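Local coordinates for putative branched-chain amino acid transport system substrate-binding protein (Rhodopseudomonas palustris, PDB 4FB4) that binds caffeic acid in the cleft between its two lobes, and probably serves as the solute receptor of a branched-chain amino acid type ABC transport system, at residues Met115-Pro120 with Tyr341-Arg346; Gly139-Ser144 with Glu170-Pro175; Ala284-Asp289 with Ala328-Tyr333. All blocks are in the same frame, centred on the assembly; numbering follows the deposited sequence.

Contact 1: Met115-Pro120 with Tyr341-Arg346; sequences MPQPIP and YGLDDR. With DHC (caffeic acid), chain B.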
loop_
_atom_site.group_PDB
_atom_site.type_symbol
_atom_site.label_atom_id
_atom_site.label_comp_id
_atom_site.label_asym_id
_atom_site.label_seq_id
_atom_site.Cartn_x
_atom_site.Cartn_y
_atom_site.Cartn_z
HETATM N N MSE A 115 3.207 4.797 -3.624
HETATM C CA MSE A 115 3.571 4.985 -2.246
HETATM C C MSE A 115 3.771 3.692 -1.458
HETATM O O MSE A 115 4.673 3.652 -0.614
HETATM C CB MSE A 115 2.533 5.847 -1.465
HETATM C CG MSE A 115 2.300 7.221 -2.014
HETATM SE SE MSE A 115 3.930 8.294 -2.125
HETATM C CE MSE A 115 3.948 8.466 -0.376
ATOM N N PRO A 116 2.897 2.658 -1.646
ATOM C CA PRO A 116 3.113 1.419 -0.854
ATOM C C PRO A 116 4.411 0.750 -1.221
ATOM O O PRO A 116 4.900 0.908 -2.332
ATOM C CB PRO A 116 1.940 0.504 -1.269
ATOM C CG PRO A 116 0.844 1.465 -1.653
ATOM C CD PRO A 116 1.594 2.632 -2.336
ATOM N N GLN A 117 4.986 0.037 -0.265
ATOM C CA GLN A 117 6.237 -0.678 -0.484
ATOM C C GLN A 117 6.107 -1.696 -1.644
ATOM O O GLN A 117 5.108 -2.396 -1.743
ATOM C CB GLN A 117 6.629 -1.406 0.781
ATOM C CG GLN A 117 7.044 -0.484 1.918
ATOM C CD GLN A 117 5.876 0.003 2.744
ATOM O OE1 GLN A 117 4.721 -0.303 2.442
ATOM N NE2 GLN A 117 6.172 0.805 3.777
ATOM N N PRO A 118 7.113 -1.756 -2.521
ATOM C CA PRO A 118 7.000 -2.733 -3.606
ATOM C C PRO A 118 7.047 -4.152 -3.035
ATOM O O PRO A 118 7.677 -4.403 -1.978
ATOM C CB PRO A 118 8.224 -2.450 -4.495
ATOM C CG PRO A 118 9.158 -1.703 -3.646
ATOM C CD PRO A 118 8.361 -0.967 -2.602
ATOM N N ILE A 119 6.378 -5.075 -3.724
ATOM C CA ILE A 119 6.275 -6.469 -3.269
ATOM C C ILE A 119 7.665 -7.080 -2.995
ATOM O O ILE A 119 7.850 -7.706 -1.950
ATOM C CB ILE A 119 5.425 -7.331 -4.240
ATOM C CG1 ILE A 119 3.908 -7.195 -3.932
ATOM C CG2 ILE A 119 5.760 -8.818 -4.128
ATOM C CD1 ILE A 119 3.371 -5.813 -3.759
ATOM N N PRO A 120 8.648 -6.873 -3.894
ATOM C CA PRO A 120 9.915 -7.546 -3.645
ATOM C C PRO A 120 10.622 -7.166 -2.362
ATOM O O PRO A 120 11.325 -8.005 -1.790
ATOM C CB PRO A 120 10.757 -7.181 -4.872
ATOM C CG PRO A 120 9.734 -7.044 -5.950
ATOM C CD PRO A 120 8.595 -6.321 -5.263
ATOM N N TYR A 341 8.839 3.353 -7.328
ATOM C CA TYR A 341 8.517 3.204 -5.908
ATOM C C TYR A 341 9.498 3.963 -5.026
ATOM O O TYR A 341 9.113 4.524 -4.009
ATOM C CB TYR A 341 8.573 1.720 -5.533
ATOM C CG TYR A 341 7.391 0.918 -5.979
ATOM C CD1 TYR A 341 7.326 0.357 -7.257
ATOM C CD2 TYR A 341 6.327 0.720 -5.130
ATOM C CE1 TYR A 341 6.230 -0.417 -7.641
ATOM C CE2 TYR A 341 5.240 -0.038 -5.491
ATOM C CZ TYR A 341 5.164 -0.594 -6.743
ATOM O OH TYR A 341 4.015 -1.348 -7.051
ATOM N N GLY A 342 10.779 3.946 -5.407
ATOM C CA GLY A 342 11.795 4.807 -4.783
ATOM C C GLY A 342 12.215 4.481 -3.357
ATOM O O GLY A 342 12.826 5.330 -2.667
ATOM N N LEU A 343 11.935 3.245 -2.921
ATOM C CA LEU A 343 12.165 2.842 -1.522
ATOM C C LEU A 343 13.311 1.835 -1.289
ATOM O O LEU A 343 13.761 1.159 -2.210
ATOM C CB LEU A 343 10.849 2.269 -0.939
ATOM C CG LEU A 343 9.746 3.316 -0.738
ATOM C CD1 LEU A 343 8.435 2.622 -0.373
ATOM C CD2 LEU A 343 10.151 4.349 0.342
ATOM N N ASP A 344 13.767 1.765 -0.027
ATOM C CA ASP A 344 14.808 0.867 0.397
ATOM C C ASP A 344 14.471 0.277 1.780
ATOM O O ASP A 344 13.319 0.306 2.228
ATOM C CB ASP A 344 16.201 1.563 0.347
ATOM C CG ASP A 344 16.387 2.696 1.423
ATOM O OD1 ASP A 344 15.605 2.850 2.431
ATOM O OD2 ASP A 344 17.358 3.463 1.214
ATOM N N ASP A 345 15.474 -0.267 2.459
ATOM C CA ASP A 345 15.231 -0.958 3.734
ATOM C C ASP A 345 14.635 -0.139 4.861
ATOM O O ASP A 345 14.068 -0.691 5.819
ATOM C CB ASP A 345 16.546 -1.535 4.258
ATOM C CG ASP A 345 17.037 -2.718 3.432
ATOM O OD1 ASP A 345 16.324 -3.128 2.486
ATOM O OD2 ASP A 345 18.132 -3.245 3.760
ATOM N N ARG A 346 14.775 1.169 4.786
ATOM C CA ARG A 346 14.195 1.988 5.815
ATOM C C ARG A 346 12.640 1.969 5.748
ATOM O O ARG A 346 11.972 2.518 6.630
ATOM C CB ARG A 346 14.703 3.402 5.701
ATOM C CG ARG A 346 16.205 3.531 5.938
ATOM C CD ARG A 346 16.646 4.915 5.579
ATOM N NE ARG A 346 16.762 5.091 4.150
ATOM C CZ ARG A 346 17.168 6.210 3.582
ATOM N NH1 ARG A 346 17.235 6.303 2.259
ATOM N NH2 ARG A 346 17.505 7.255 4.327
HETATM C C1 DHC B . -4.770 -5.130 -3.010
HETATM O O1 DHC B . -4.898 -5.052 -4.235
HETATM C C2 DHC B . -3.551 -4.676 -2.293
HETATM C C3 DHC B . -3.749 -3.798 -1.335
HETATM C "C1'" DHC B . -2.608 -3.118 -0.584
HETATM C "C2'" DHC B . -2.805 -1.819 -0.155
HETATM C "C3'" DHC B . -1.812 -1.129 0.502
HETATM C "C4'" DHC B . -0.509 -1.735 0.777
HETATM C "C5'" DHC B . -0.301 -3.036 0.320
HETATM C "C6'" DHC B . -1.361 -3.688 -0.361
HETATM O "O4'" DHC B . 0.427 -1.005 1.449
HETATM O "O3'" DHC B . -2.088 0.132 0.930
HETATM O O2 DHC B . -5.724 -5.502 -2.288
HETATM O O HOH W 1 5.144 -4.074 -6.263
#
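Pro118 lies flat against the phenol ring of Tyr341: its CB stands 3.8 Å from the ring centroid, only 12° off the normal, a CH-pi contact over the middle of one face. At the rim of the same ring Pro116 O approaches in plane, 3.1 Å from Tyr341 CD2, so the loop 116-118 wraps one face and one edge. On the ligand side Pro116 CB lies 3.5 Å from O4' of the caffeic acid. Leu343 CD1 packs 3.9 Å from Met115 O and 4.0 Å from Gln117 CA. The tyrosine is held at its hydroxyl: OH accepts a hydrogen bond from a water at 3.1 Å, which in turn accepts from Ile119 N at the start of the helix, and OH is also hydrogen-bonded to Leu102 O. Gln117, bent at chi2 (86°), touches Leu343 with CG while its amide bonds to Ser347 O through NE2 and to Gln282 NE2 through OE1. The contact thus packs the connection from strand 112-114 into helix 119-132, with Pro118 at the N-cap position, against the loop before strand 349-354; Met115 and Pro116 rest on helix 282-302, and Ile119 on helix 146-161.

Contact 2: Gly139-Ser144 with Glu170-Pro175; sequences GYIGYS and ERFARP. With DHC (caffeic acid), chain B.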
loop_
_atom_site.group_PDB
_atom_site.type_symbol
_atom_site.label_atom_id
_atom_site.label_comp_id
_atom_site.label_asym_id
_atom_site.label_seq_id
_atom_site.Cartn_x
_atom_site.Cartn_y
_atom_site.Cartn_z
ATOM N N GLY A 139 3.353 -23.073 0.930
ATOM C CA GLY A 139 2.147 -23.026 0.126
ATOM C C GLY A 139 1.684 -21.604 -0.016
ATOM O O GLY A 139 2.001 -20.735 0.817
ATOM N N TYR A 140 0.906 -21.351 -1.059
ATOM C CA TYR A 140 0.400 -20.013 -1.313
ATOM C C TYR A 140 -1.113 -20.017 -1.506
ATOM O O TYR A 140 -1.671 -20.886 -2.193
ATOM C CB TYR A 140 1.058 -19.422 -2.584
ATOM C CG TYR A 140 0.570 -18.032 -2.969
ATOM C CD1 TYR A 140 1.004 -16.918 -2.273
ATOM C CD2 TYR A 140 -0.306 -17.826 -4.052
ATOM C CE1 TYR A 140 0.593 -15.652 -2.606
ATOM C CE2 TYR A 140 -0.734 -16.560 -4.388
ATOM C CZ TYR A 140 -0.279 -15.464 -3.656
ATOM O OH TYR A 140 -0.652 -14.153 -3.927
ATOM N N ILE A 141 -1.772 -19.038 -0.918
ATOM C CA ILE A 141 -3.195 -18.804 -1.192
ATOM C C ILE A 141 -3.342 -17.299 -1.396
ATOM O O ILE A 141 -2.919 -16.492 -0.562
ATOM C CB ILE A 141 -4.162 -19.386 -0.118
ATOM C CG1 ILE A 141 -5.604 -18.981 -0.451
ATOM C CG2 ILE A 141 -3.823 -18.894 1.293
ATOM C CD1 ILE A 141 -6.674 -19.884 0.104
ATOM N N GLY A 142 -3.917 -16.896 -2.529
ATOM C CA GLY A 142 -4.017 -15.473 -2.817
ATOM C C GLY A 142 -5.094 -15.146 -3.809
ATOM O O GLY A 142 -5.675 -16.037 -4.422
ATOM N N TYR A 143 -5.326 -13.868 -3.997
ATOM C CA TYR A 143 -6.346 -13.444 -4.922
ATOM C C TYR A 143 -6.062 -13.937 -6.344
ATOM O O TYR A 143 -4.905 -13.976 -6.767
ATOM C CB TYR A 143 -6.426 -11.945 -5.005
ATOM C CG TYR A 143 -6.804 -11.184 -3.760
ATOM C CD1 TYR A 143 -7.726 -11.684 -2.855
ATOM C CD2 TYR A 143 -6.280 -9.920 -3.520
ATOM C CE1 TYR A 143 -8.087 -10.948 -1.720
ATOM C CE2 TYR A 143 -6.626 -9.190 -2.391
ATOM C CZ TYR A 143 -7.563 -9.707 -1.500
ATOM O OH TYR A 143 -7.940 -9.004 -0.351
ATOM N N SER A 144 -7.137 -14.215 -7.076
ATOM C CA SER A 144 -7.077 -14.503 -8.520
ATOM C C SER A 144 -7.077 -13.189 -9.302
ATOM O O SER A 144 -7.944 -12.962 -10.159
ATOM C CB SER A 144 -8.289 -15.366 -8.927
ATOM O OG SER A 144 -9.501 -14.859 -8.331
ATOM N N GLU A 170 -3.018 -21.934 -4.431
ATOM C CA GLU A 170 -4.453 -21.835 -4.522
ATOM C C GLU A 170 -4.838 -20.364 -4.670
ATOM O O GLU A 170 -4.111 -19.486 -4.235
ATOM C CB GLU A 170 -5.106 -22.466 -3.281
ATOM C CG GLU A 170 -4.885 -23.986 -3.109
ATOM C CD GLU A 170 -5.486 -24.844 -4.243
ATOM O OE1 GLU A 170 -6.569 -24.482 -4.777
ATOM O OE2 GLU A 170 -4.899 -25.902 -4.595
ATOM N N ARG A 171 -5.955 -20.089 -5.334
ATOM C CA ARG A 171 -6.458 -18.749 -5.459
ATOM C C ARG A 171 -7.913 -18.638 -5.013
ATOM O O ARG A 171 -8.632 -19.641 -4.942
ATOM C CB ARG A 171 -6.313 -18.241 -6.898
ATOM C CG ARG A 171 -4.889 -18.343 -7.456
ATOM C CD ARG A 171 -3.917 -17.325 -6.843
ATOM N NE ARG A 171 -2.688 -17.325 -7.648
ATOM C CZ ARG A 171 -2.257 -16.326 -8.417
ATOM N NH1 ARG A 171 -2.882 -15.142 -8.475
ATOM N NH2 ARG A 171 -1.158 -16.503 -9.117
ATOM N N PHE A 172 -8.308 -17.419 -4.663
ATOM C CA PHE A 172 -9.712 -17.096 -4.405
ATOM C C PHE A 172 -10.041 -15.696 -4.896
ATOM O O PHE A 172 -9.144 -14.893 -5.170
ATOM C CB PHE A 172 -10.054 -17.289 -2.927
ATOM C CG PHE A 172 -9.407 -16.305 -1.986
ATOM C CD1 PHE A 172 -8.059 -16.352 -1.714
ATOM C CD2 PHE A 172 -10.180 -15.369 -1.307
ATOM C CE1 PHE A 172 -7.477 -15.470 -0.835
ATOM C CE2 PHE A 172 -9.608 -14.490 -0.412
ATOM C CZ PHE A 172 -8.240 -14.534 -0.184
ATOM N N ALA A 173 -11.338 -15.418 -5.009
ATOM C CA ALA A 173 -11.803 -14.122 -5.469
ATOM C C ALA A 173 -12.080 -13.229 -4.263
ATOM O O ALA A 173 -12.525 -13.698 -3.219
ATOM C CB ALA A 173 -13.033 -14.248 -6.366
ATOM N N ARG A 174 -11.809 -11.938 -4.421
ATOM C CA ARG A 174 -11.947 -11.009 -3.316
ATOM C C ARG A 174 -13.245 -11.148 -2.571
ATOM O O ARG A 174 -13.216 -11.130 -1.347
ATOM C CB ARG A 174 -11.808 -9.565 -3.783
ATOM C CG ARG A 174 -10.402 -9.223 -4.188
ATOM C CD ARG A 174 -10.281 -7.822 -4.729
ATOM N NE ARG A 174 -8.926 -7.655 -5.272
ATOM C CZ ARG A 174 -7.927 -7.036 -4.653
ATOM N NH1 ARG A 174 -6.749 -6.981 -5.233
ATOM N NH2 ARG A 174 -8.112 -6.414 -3.498
ATOM N N PRO A 175 -14.387 -11.290 -3.294
ATOM C CA PRO A 175 -15.703 -11.338 -2.622
ATOM C C PRO A 175 -16.069 -12.662 -1.963
ATOM O O PRO A 175 -17.075 -12.731 -1.284
ATOM C CB PRO A 175 -16.698 -11.050 -3.762
ATOM C CG PRO A 175 -15.875 -10.583 -4.943
ATOM C CD PRO A 175 -14.536 -11.248 -4.768
HETATM C C1 DHC B . -4.770 -5.130 -3.010
HETATM O O1 DHC B . -4.898 -5.052 -4.235
HETATM C C2 DHC B . -3.551 -4.676 -2.293
HETATM C C3 DHC B . -3.749 -3.798 -1.335
HETATM C "C1'" DHC B . -2.608 -3.118 -0.584
HETATM C "C2'" DHC B . -2.805 -1.819 -0.155
HETATM C "C3'" DHC B . -1.812 -1.129 0.502
HETATM C "C4'" DHC B . -0.509 -1.735 0.777
HETATM C "C5'" DHC B . -0.301 -3.036 0.320
HETATM C "C6'" DHC B . -1.361 -3.688 -0.361
HETATM O "O4'" DHC B . 0.427 -1.005 1.449
HETATM O "O3'" DHC B . -2.088 0.132 0.930
HETATM O O2 DHC B . -5.724 -5.502 -2.288
#
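Arg174 lies across the ring of Tyr143 while gripping the ligand: its CG sits over the ring centre, 3.8 Å from the centroid, and its guanidinium, tilted 38° to the ring plane, passes the CD2-CE2 rim, with CE2 over its face. NH1 donates to O1 of the caffeic acid at 2.9 Å and NH2 to O2 at 2.8 Å, one nitrogen to each carboxylate oxygen. The chain extended from CG to NE carries the group that far, and NE is also in a salt bridge with Asp145, which probably helps to hold it. Phe172 meets Tyr143 obliquely, its CZ 3.9 Å from Tyr143 CE1. With chi1 at 69°, its CG lies between backbone N and carbonyl carbon, and the ring leans back over the first strand, where CD1 touches Ile141 CG1. Were Tyr143 replaced by an alanine, Arg174 would probably lose the packing on one face of its side chain and be less firmly placed at the carboxylate, and Ser199 would be left without its hydroxyl partner. Around Gly142, on the face of the sheet where Arg171 points, Arg171 NH1 reaches Tyr143 O at 2.9 Å, in the carbonyl plane; Tyr140 turns its ring edge to Arg171 NE, the two planes 89° apart, and Asp149 forms a salt bridge with NH1. Gly142 leaves room here, since a CB would run into the hydroxyl of Tyr140. The backbones pair in parallel, from Glu170 N to Tyr140 O (2.8 Å) through to Ser144 N on Phe172 O. This is the beta-alpha-beta unit 137-143, 146-161, 165-172 of a periplasmic binding protein lobe, with ligand-binding residues at the C-terminal ends of the strands.

Contact 3: Ala284-Asp289 with Ala328-Tyr333; sequences AAHSFD and ASQGVY. With DHC (caffeic acid), chain B.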
loop_
_atom_site.group_PDB
_atom_site.type_symbol
_atom_site.label_atom_id
_atom_site.label_comp_id
_atom_site.label_asym_id
_atom_site.label_seq_id
_atom_site.Cartn_x
_atom_site.Cartn_y
_atom_site.Cartn_z
ATOM N N ALA A 284 -3.599 4.680 6.223
ATOM C CA ALA A 284 -3.575 6.124 6.571
ATOM C C ALA A 284 -2.250 6.763 6.179
ATOM O O ALA A 284 -2.201 7.845 5.611
ATOM C CB ALA A 284 -3.814 6.328 8.080
ATOM N N ALA A 285 -1.183 6.043 6.389
ATOM C CA ALA A 285 0.121 6.551 6.144
ATOM C C ALA A 285 0.365 6.817 4.689
ATOM O O ALA A 285 1.109 7.734 4.350
ATOM C CB ALA A 285 1.163 5.601 6.741
ATOM N N HIS A 286 -0.244 6.053 3.787
ATOM C CA HIS A 286 0.029 6.254 2.356
ATOM C C HIS A 286 -0.494 7.566 1.843
ATOM O O HIS A 286 0.176 8.256 1.034
ATOM C CB HIS A 286 -0.499 5.103 1.479
ATOM C CG HIS A 286 0.110 3.782 1.776
ATOM N ND1 HIS A 286 1.405 3.623 2.007
ATOM C CD2 HIS A 286 -0.452 2.531 1.858
ATOM C CE1 HIS A 286 1.660 2.329 2.284
ATOM N NE2 HIS A 286 0.536 1.663 2.158
ATOM N N SER A 287 -1.730 7.899 2.200
ATOM C CA SER A 287 -2.254 9.197 1.785
ATOM C C SER A 287 -1.515 10.377 2.465
ATOM O O SER A 287 -1.193 11.385 1.822
ATOM C CB SER A 287 -3.789 9.283 1.954
ATOM O OG SER A 287 -4.162 9.179 3.274
ATOM N N PHE A 288 -1.198 10.237 3.746
ATOM C CA PHE A 288 -0.418 11.230 4.454
ATOM C C PHE A 288 0.943 11.449 3.758
ATOM O O PHE A 288 1.342 12.593 3.516
ATOM C CB PHE A 288 -0.234 10.781 5.877
ATOM C CG PHE A 288 0.534 11.728 6.752
ATOM C CD1 PHE A 288 -0.113 12.767 7.412
ATOM C CD2 PHE A 288 1.883 11.566 6.950
ATOM C CE1 PHE A 288 0.586 13.616 8.224
ATOM C CE2 PHE A 288 2.579 12.409 7.779
ATOM C CZ PHE A 288 1.916 13.429 8.429
ATOM N N ASP A 289 1.602 10.349 3.398
ATOM C CA ASP A 289 2.891 10.388 2.739
ATOM C C ASP A 289 2.851 10.982 1.345
ATOM O O ASP A 289 3.784 11.655 0.954
ATOM C CB ASP A 289 3.515 9.009 2.665
ATOM C CG ASP A 289 3.979 8.511 4.052
ATOM O OD1 ASP A 289 3.862 9.255 5.095
ATOM O OD2 ASP A 289 4.469 7.365 4.121
ATOM N N ALA A 328 9.197 10.457 4.770
ATOM C CA ALA A 328 7.763 10.318 5.012
ATOM C C ALA A 328 7.602 9.276 6.102
ATOM O O ALA A 328 8.593 8.736 6.616
ATOM C CB ALA A 328 7.043 9.934 3.726
ATOM N N SER A 329 6.373 8.983 6.495
ATOM C CA SER A 329 6.172 8.018 7.576
ATOM C C SER A 329 6.538 6.579 7.216
ATOM O O SER A 329 6.954 5.846 8.090
ATOM C CB SER A 329 4.722 8.070 8.080
ATOM O OG SER A 329 3.852 7.642 7.068
ATOM N N GLN A 330 6.339 6.179 5.957
ATOM C CA GLN A 330 6.520 4.773 5.534
ATOM C C GLN A 330 7.883 4.500 4.943
ATOM O O GLN A 330 8.211 3.345 4.686
ATOM C CB GLN A 330 5.490 4.378 4.493
ATOM C CG GLN A 330 4.084 4.317 5.090
ATOM C CD GLN A 330 3.907 3.080 5.957
ATOM O OE1 GLN A 330 4.649 2.862 6.947
ATOM N NE2 GLN A 330 2.894 2.287 5.636
ATOM N N GLY A 331 8.663 5.549 4.707
ATOM C CA GLY A 331 9.978 5.379 4.096
ATOM C C GLY A 331 10.558 6.704 3.616
ATOM O O GLY A 331 9.999 7.792 3.891
ATOM N N VAL A 332 11.714 6.599 2.948
ATOM C CA VAL A 332 12.422 7.722 2.374
ATOM C C VAL A 332 12.461 7.476 0.860
ATOM O O VAL A 332 13.044 6.509 0.396
ATOM C CB VAL A 332 13.842 7.857 2.996
ATOM C CG1 VAL A 332 14.654 8.989 2.366
ATOM C CG2 VAL A 332 13.710 8.104 4.504
ATOM N N TYR A 333 11.811 8.360 0.106
ATOM C CA TYR A 333 11.500 8.123 -1.303
ATOM C C TYR A 333 12.520 8.826 -2.216
ATOM O O TYR A 333 12.768 10.037 -2.068
ATOM C CB TYR A 333 10.089 8.653 -1.645
ATOM C CG TYR A 333 8.957 7.842 -1.083
ATOM C CD1 TYR A 333 8.489 8.078 0.193
ATOM C CD2 TYR A 333 8.390 6.785 -1.796
ATOM C CE1 TYR A 333 7.461 7.326 0.752
ATOM C CE2 TYR A 333 7.370 6.023 -1.235
ATOM C CZ TYR A 333 6.926 6.291 0.052
ATOM O OH TYR A 333 5.900 5.555 0.674
HETATM C C1 DHC B . -4.770 -5.130 -3.010
HETATM O O1 DHC B . -4.898 -5.052 -4.235
HETATM C C2 DHC B . -3.551 -4.676 -2.293
HETATM C C3 DHC B . -3.749 -3.798 -1.335
HETATM C "C1'" DHC B . -2.608 -3.118 -0.584
HETATM C "C2'" DHC B . -2.805 -1.819 -0.155
HETATM C "C3'" DHC B . -1.812 -1.129 0.502
HETATM C "C4'" DHC B . -0.509 -1.735 0.777
HETATM C "C5'" DHC B . -0.301 -3.036 0.320
HETATM C "C6'" DHC B . -1.361 -3.688 -0.361
HETATM O "O4'" DHC B . 0.427 -1.005 1.449
HETATM O "O3'" DHC B . -2.088 0.132 0.930
HETATM O O2 DHC B . -5.724 -5.502 -2.288
HETATM O O HOH W 2 3.471 5.745 2.159
#
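The turn 328-331, closed by a backbone bond from Ala328 N to Gly331 O, lies against the flank of helix 282-302, Asp289 and Ala328 being the closest pair with CA atoms 5.4 Å apart. The carboxylate of Asp289 is the centre of the join. OD1 accepts twice from Ser329: from OG at a short 2.5 Å on the syn side, and from N at 2.9 Å, well above the carboxylate plane. OD2 takes Gln330 N at 2.9 Å, also on its syn side, and a water at 2.7 Å. With Ser329 chi1 at 65°, OG lies between backbone N and carbonyl carbon, which lets hydroxyl and amide meet the same oxygen. The methyl of Ala285 meets both Ser329 OG and Gln330 CG, and Ala328 CB covers Asp289 CG. That same water donates to Tyr333 OH, which is itself hydrogen-bonded to Met115 O, and lies in the plane of the His286 ring, 3.0 Å from ND1. On the other side of the imidazole, NE2 shares a 2.8 Å hydrogen bond with O4' of the caffeic acid. A second shell, Asp289 and Tyr333 acting through water, thus probably helps to orient the histidine at the catechol end of the ligand cleft of this periplasmic binding protein.

Overall arrangement
Contacts 1 and 3 are neighbours, about 11 Å between centres, and touch directly: Met115 O probably bonds to Tyr333 OH, and the selenomethionine packs on Asp289. Both border helix 282-302. Contact 2 stands apart, its centre about 23 Å from that of contact 1 and 28 Å from that of contact 3, and joins strands 137-143 and 165-172 of one sheet. Contact 3 is wholly buried and polar, built round a carboxylate and a water. Contact 1 is partly buried and largely apolar, loop against loop. Contact 2, also partly buried, is backbone pairing with charged side chains added. The caffeic acid joins all three: its carboxylate meets contact 2, its catechol contacts 1 and 3.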